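Local coordinates for Peptide/nickel transport system substrate-binding protein (Listeria monocytogenes serotype 1/2a, PDB 5KZT) that binds a peptide and probably delivers it to a membrane transporter for peptide uptake, as an OppA-like solute-binding protein of the family 5 type, at residues V229-G234 with D374-A379; E370-D375 with K400-P405. All coordinates share one frame; numbering follows the deposited sequence.

Interaction 1: residues V229-G234 with D374-A379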
loop_
_atom_site.group_PDB
_atom_site.type_symbol
_atom_site.label_atom_id
_atom_site.label_comp_id
_atom_site.label_asym_id
_atom_site.label_seq_id
_atom_site.Cartn_x
_atom_site.Cartn_y
_atom_site.Cartn_z
ATOM N N VAL A 229 -17.581 7.705 1.697
ATOM C CA VAL A 229 -16.661 8.242 0.716
ATOM C C VAL A 229 -16.871 9.741 0.520
ATOM O O VAL A 229 -17.983 10.191 0.261
ATOM C CB VAL A 229 -16.782 7.489 -0.617
ATOM C CG1 VAL A 229 -15.891 8.122 -1.676
ATOM C CG2 VAL A 229 -16.407 6.033 -0.393
ATOM N N VAL A 230 -15.797 10.507 0.673
ATOM C CA VAL A 230 -15.806 11.971 0.464
ATOM C C VAL A 230 -14.550 12.282 -0.328
ATOM O O VAL A 230 -13.480 11.848 0.048
ATOM C CB VAL A 230 -15.760 12.772 1.788
ATOM C CG1 VAL A 230 -15.771 14.277 1.494
ATOM C CG2 VAL A 230 -16.940 12.409 2.690
ATOM N N GLN A 231 -14.687 13.025 -1.415
ATOM C CA GLN A 231 -13.584 13.219 -2.354
ATOM C C GLN A 231 -13.236 14.675 -2.593
ATOM O O GLN A 231 -12.573 15.006 -3.591
ATOM C CB GLN A 231 -13.953 12.556 -3.663
ATOM C CG GLN A 231 -14.213 11.074 -3.489
ATOM C CD GLN A 231 -14.322 10.379 -4.812
ATOM O OE1 GLN A 231 -15.212 10.695 -5.599
ATOM N NE2 GLN A 231 -13.394 9.457 -5.090
ATOM N N ASP A 232 -13.717 15.545 -1.711
ATOM C CA ASP A 232 -13.319 16.931 -1.726
ATOM C C ASP A 232 -13.388 17.493 -0.304
ATOM O O ASP A 232 -14.298 17.178 0.470
ATOM C CB ASP A 232 -14.148 17.735 -2.730
ATOM C CG ASP A 232 -15.489 18.152 -2.189
ATOM O OD1 ASP A 232 -16.416 17.331 -2.271
ATOM O OD2 ASP A 232 -15.607 19.298 -1.681
ATOM N N SER A 233 -12.405 18.313 0.027
ATOM C CA SER A 233 -12.213 18.780 1.392
ATOM C C SER A 233 -13.336 19.683 1.882
ATOM O O SER A 233 -13.617 19.735 3.075
ATOM C CB SER A 233 -10.872 19.505 1.498
ATOM O OG SER A 233 -9.819 18.584 1.315
ATOM N N GLY A 234 -13.958 20.419 0.967
ATOM C CA GLY A 234 -15.086 21.286 1.316
ATOM C C GLY A 234 -16.255 20.500 1.863
ATOM O O GLY A 234 -16.829 20.850 2.897
ATOM N N ASP A 374 -6.111 9.828 -9.951
ATOM C CA ASP A 374 -7.399 9.531 -9.320
ATOM C C ASP A 374 -8.425 10.636 -9.575
ATOM O O ASP A 374 -8.108 11.622 -10.244
ATOM C CB ASP A 374 -7.191 9.253 -7.827
ATOM C CG ASP A 374 -6.356 8.009 -7.593
ATOM O OD1 ASP A 374 -6.480 7.040 -8.388
ATOM O OD2 ASP A 374 -5.559 7.991 -6.639
ATOM N N ASP A 375 -9.643 10.457 -9.056
ATOM C CA ASP A 375 -10.775 11.337 -9.355
ATOM C C ASP A 375 -11.213 12.233 -8.181
ATOM O O ASP A 375 -12.345 12.704 -8.161
ATOM C CB ASP A 375 -11.966 10.511 -9.890
ATOM C CG ASP A 375 -12.539 9.513 -8.856
ATOM O OD1 ASP A 375 -11.953 9.287 -7.782
ATOM O OD2 ASP A 375 -13.592 8.935 -9.136
ATOM N N THR A 376 -10.330 12.469 -7.219
ATOM C CA THR A 376 -10.619 13.423 -6.146
ATOM C C THR A 376 -10.357 14.839 -6.670
ATOM O O THR A 376 -9.678 15.032 -7.698
ATOM C CB THR A 376 -9.761 13.159 -4.895
ATOM O OG1 THR A 376 -8.371 13.257 -5.227
ATOM C CG2 THR A 376 -10.048 11.776 -4.333
ATOM N N GLU A 377 -10.906 15.828 -5.974
ATOM C CA GLU A 377 -10.634 17.234 -6.298
ATOM C C GLU A 377 -9.140 17.503 -6.319
ATOM O O GLU A 377 -8.629 18.179 -7.224
ATOM C CB GLU A 377 -11.303 18.167 -5.283
ATOM C CG GLU A 377 -11.077 19.655 -5.551
ATOM C CD GLU A 377 -11.911 20.538 -4.644
ATOM O OE1 GLU A 377 -11.956 20.299 -3.420
ATOM O OE2 GLU A 377 -12.540 21.483 -5.157
ATOM N N ASN A 378 -8.430 16.983 -5.325
ATOM C CA ASN A 378 -6.994 17.262 -5.239
ATOM C C ASN A 378 -6.185 16.525 -6.296
ATOM O O ASN A 378 -5.169 17.031 -6.745
ATOM C CB ASN A 378 -6.420 16.978 -3.843
ATOM C CG ASN A 378 -5.106 17.719 -3.600
ATOM O OD1 ASN A 378 -5.072 18.956 -3.594
ATOM N ND2 ASN A 378 -4.024 16.973 -3.407
ATOM N N ALA A 379 -6.624 15.333 -6.686
ATOM C CA ALA A 379 -5.944 14.605 -7.766
ATOM C C ALA A 379 -6.082 15.362 -9.097
ATOM O O ALA A 379 -5.136 15.415 -9.861
ATOM C CB ALA A 379 -6.496 13.196 -7.898
HETATM O O HOH W 1 -9.627 16.066 -2.758
HETATM O O HOH W 2 -13.894 21.330 -1.661
HETATM O O HOH W 3 -10.190 18.849 -1.989
#

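Interaction 2: residues E370-D375 with K400-P405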
loop_
_atom_site.group_PDB
_atom_site.type_symbol
_atom_site.label_atom_id
_atom_site.label_comp_id
_atom_site.label_asym_id
_atom_site.label_seq_id
_atom_site.Cartn_x
_atom_site.Cartn_y
_atom_site.Cartn_z
ATOM N N GLU A 370 -1.140 10.303 -22.384
ATOM C CA GLU A 370 -2.214 10.422 -21.404
ATOM C C GLU A 370 -1.664 10.151 -20.000
ATOM O O GLU A 370 -1.015 9.127 -19.776
ATOM C CB GLU A 370 -3.341 9.466 -21.803
ATOM C CG GLU A 370 -4.311 8.956 -20.741
ATOM C CD GLU A 370 -4.954 7.638 -21.211
ATOM O OE1 GLU A 370 -4.525 6.494 -20.781
ATOM O OE2 GLU A 370 -5.864 7.762 -22.065
ATOM N N PHE A 371 -1.925 11.082 -19.079
ATOM C CA PHE A 371 -1.501 10.969 -17.693
ATOM C C PHE A 371 -2.684 10.465 -16.854
ATOM O O PHE A 371 -3.730 11.126 -16.804
ATOM C CB PHE A 371 -1.031 12.333 -17.190
ATOM C CG PHE A 371 -0.432 12.292 -15.820
ATOM C CD1 PHE A 371 0.707 11.539 -15.569
ATOM C CD2 PHE A 371 -1.013 12.988 -14.769
ATOM C CE1 PHE A 371 1.262 11.486 -14.292
ATOM C CE2 PHE A 371 -0.470 12.934 -13.489
ATOM C CZ PHE A 371 0.674 12.184 -13.249
ATOM N N THR A 372 -2.522 9.315 -16.200
ATOM C CA THR A 372 -3.566 8.788 -15.318
ATOM C C THR A 372 -3.344 9.126 -13.832
ATOM O O THR A 372 -2.267 8.898 -13.282
ATOM C CB THR A 372 -3.736 7.272 -15.482
ATOM O OG1 THR A 372 -4.130 6.981 -16.823
ATOM C CG2 THR A 372 -4.818 6.733 -14.561
ATOM N N SER A 373 -4.391 9.653 -13.196
ATOM C CA SER A 373 -4.442 9.828 -11.749
ATOM C C SER A 373 -5.871 9.551 -11.230
ATOM O O SER A 373 -6.737 9.073 -11.984
ATOM C CB SER A 373 -3.956 11.228 -11.359
ATOM O OG SER A 373 -3.640 11.287 -9.958
ATOM N N ASP A 374 -6.111 9.828 -9.951
ATOM C CA ASP A 374 -7.399 9.531 -9.320
ATOM C C ASP A 374 -8.425 10.636 -9.575
ATOM O O ASP A 374 -8.108 11.622 -10.244
ATOM C CB ASP A 374 -7.191 9.253 -7.827
ATOM C CG ASP A 374 -6.356 8.009 -7.593
ATOM O OD1 ASP A 374 -6.480 7.040 -8.388
ATOM O OD2 ASP A 374 -5.559 7.991 -6.639
ATOM N N ASP A 375 -9.643 10.457 -9.056
ATOM C CA ASP A 375 -10.775 11.337 -9.355
ATOM C C ASP A 375 -11.213 12.233 -8.181
ATOM O O ASP A 375 -12.345 12.704 -8.161
ATOM C CB ASP A 375 -11.966 10.511 -9.890
ATOM C CG ASP A 375 -12.539 9.513 -8.856
ATOM O OD1 ASP A 375 -11.953 9.287 -7.782
ATOM O OD2 ASP A 375 -13.592 8.935 -9.136
ATOM N N LYS A 400 -2.733 14.584 -22.195
ATOM C CA LYS A 400 -4.183 14.402 -21.968
ATOM C C LYS A 400 -4.327 13.923 -20.543
ATOM O O LYS A 400 -3.508 13.131 -20.074
ATOM C CB LYS A 400 -4.832 13.325 -22.862
ATOM C CG LYS A 400 -4.535 13.354 -24.350
ATOM C CD LYS A 400 -5.580 14.104 -25.174
ATOM C CE LYS A 400 -5.222 15.581 -25.318
ATOM N NZ LYS A 400 -6.268 16.367 -26.025
ATOM N N LEU A 401 -5.368 14.382 -19.861
ATOM C CA LEU A 401 -5.611 13.981 -18.476
ATOM C C LEU A 401 -6.717 12.937 -18.336
ATOM O O LEU A 401 -7.796 13.089 -18.868
ATOM C CB LEU A 401 -5.940 15.207 -17.625
ATOM C CG LEU A 401 -4.832 16.255 -17.497
ATOM C CD1 LEU A 401 -5.269 17.345 -16.534
ATOM C CD2 LEU A 401 -3.522 15.606 -17.060
ATOM N N LYS A 402 -6.432 11.881 -17.577
ATOM C CA LYS A 402 -7.409 10.873 -17.214
ATOM C C LYS A 402 -7.428 10.841 -15.687
ATOM O O LYS A 402 -6.375 10.739 -15.053
ATOM C CB LYS A 402 -6.970 9.539 -17.801
ATOM C CG LYS A 402 -7.968 8.418 -17.717
ATOM C CD LYS A 402 -7.499 7.247 -18.575
ATOM C CE LYS A 402 -8.540 6.154 -18.656
ATOM N NZ LYS A 402 -9.772 6.584 -19.373
ATOM N N ASN A 403 -8.611 10.990 -15.103
ATOM C CA ASN A 403 -8.762 11.090 -13.649
ATOM C C ASN A 403 -9.886 10.151 -13.243
ATOM O O ASN A 403 -11.048 10.507 -13.316
ATOM C CB ASN A 403 -9.041 12.540 -13.216
ATOM C CG ASN A 403 -7.812 13.425 -13.324
ATOM O OD1 ASN A 403 -7.564 14.025 -14.353
ATOM N ND2 ASN A 403 -7.025 13.490 -12.265
ATOM N N VAL A 404 -9.516 8.965 -12.768
ATOM C CA VAL A 404 -10.443 7.847 -12.642
ATOM C C VAL A 404 -10.528 7.369 -11.192
ATOM O O VAL A 404 -9.670 7.713 -10.377
ATOM C CB VAL A 404 -10.016 6.693 -13.586
ATOM C CG1 VAL A 404 -10.198 7.106 -15.049
ATOM C CG2 VAL A 404 -8.580 6.236 -13.322
ATOM N N PRO A 405 -11.567 6.590 -10.853
ATOM C CA PRO A 405 -11.596 6.018 -9.510
ATOM C C PRO A 405 -10.347 5.192 -9.255
ATOM O O PRO A 405 -9.765 4.609 -10.187
ATOM C CB PRO A 405 -12.844 5.130 -9.528
ATOM C CG PRO A 405 -13.716 5.747 -10.570
ATOM C CD PRO A 405 -12.767 6.228 -11.627
#

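Interaction 1: residues V229-G234 with D374-A379
E377 meets the turn at Q231-D232 with both its backbone and its side chain. E377 N donates to Q231 O over 3.0 Å, and the bond is almost straight at 173°. Water 1 donates to the same carbonyl oxygen and accepts from N378 N, so two donors grip Q231 O. The E377 side chain runs from this bond toward the start of helix 233-241. Its CB touches Q231 O and D232 CB, both at 3.8 Å. CG stands anti to the backbone N (chi1 -180°) and the chain stays extended, which brings the carboxylate alongside D232 CB. CD comes to 4.1 Å from that CB, and OE1 to 3.4 Å. OE1 also accepts hydrogen bonds from water 2 and water 3. Water 3 links it to S233 N, water 2 to G234 N and D232 OD2. Water 2 thus joins two carboxylates whose nearest oxygens, D232 OD2 and E377 OE1, are 4.2 Å apart, and probably eases their repulsion. D232 is the N-cap of its helix, and its OD1 hydrogen-bonds T235 OG1. Q231 NE2 makes a weak hydrogen bond to D375 OD1 at 3.1 Å, amide and carboxylate planes 88° apart; S22 O is its stronger partner. T376 OG1 caps helix 377-393 by accepting from A379 N, and makes a weak hydrogen bond to the backbone of the bound peptide. The contact joins the N-terminal ends of helices 233-241 and 377-393, which follow strands 224-229 and 367-374.

Interaction 2: residues E370-D375 with K400-P405
The backbones of F371 and S373 bond to K400, K402 and V404 on the neighbouring parallel strand, with F371 opposite L401 and S373 opposite N403. F371 N donates to K400 O at 2.8 Å, and K402 N returns a bond to F371 O. S373 N then reaches K402 O, and V404 N reaches S373 O. CA-H...O contacts fill in between, such as T372 CA to K402 O at 3.4 Å.

On one face E370, T372 and K402 meet. K402 CG is anti to its backbone N (chi1 -171°), and its chain runs alongside T372, with CD 3.8 Å from T372 OG1. The same CD lies 3.7 Å from E370 CD, so the aliphatic part of the lysine touches the carboxylate. NZ turns off at the last torsion and stays 4.9 Å from E370 OE2; E370 OE1 instead forms a salt bridge with R281. Further along, T372 CG2 packs on V404 CG2. On the other face L401 CD2 sits at the edge of the F371 ring, near its plane.

Beyond these, N403 ND2 donates to D374 O over 3.0 Å. The acceptor lies only 4° out of the amide plane, and S383 OG is a second partner of ND2. The D375 side chain crosses P405 at about a right angle, with OD2 3.5 Å from P405 CG.

In the next shell, R409 forms a salt bridge with D374 OD1, while D374 OD2 bonds the backbone of the bound peptide. F420 meets the F371 ring edge-to-face. The pair forms the two strands of a beta-alpha-beta unit: helix 377-393 packs on the F371 and S373 face, helix 406-414 on the T372 and K402 face, and strand 420-425 flanks strand 367-374.

In the fold
From the N terminus, the chain first passes the turn at 229-234, after strand 224-229. About 140 residues later it returns at 374-379, where interaction 1 closes the longer loop. Here the chain passes from strand 367-374 to helix 377-393. That helix leads to strand 397-404, and interaction 2 closes this much shorter loop beside the strand just left. The two loops cross: interaction 2 starts inside the loop of interaction 1 and ends beyond it, and residues 374 and 375 serve both. Interaction 2 pairs the two strands of the beta-alpha-beta unit, and interaction 1 ties its helix start to the start of helix 233-241. The contact centres are about 13 Å apart.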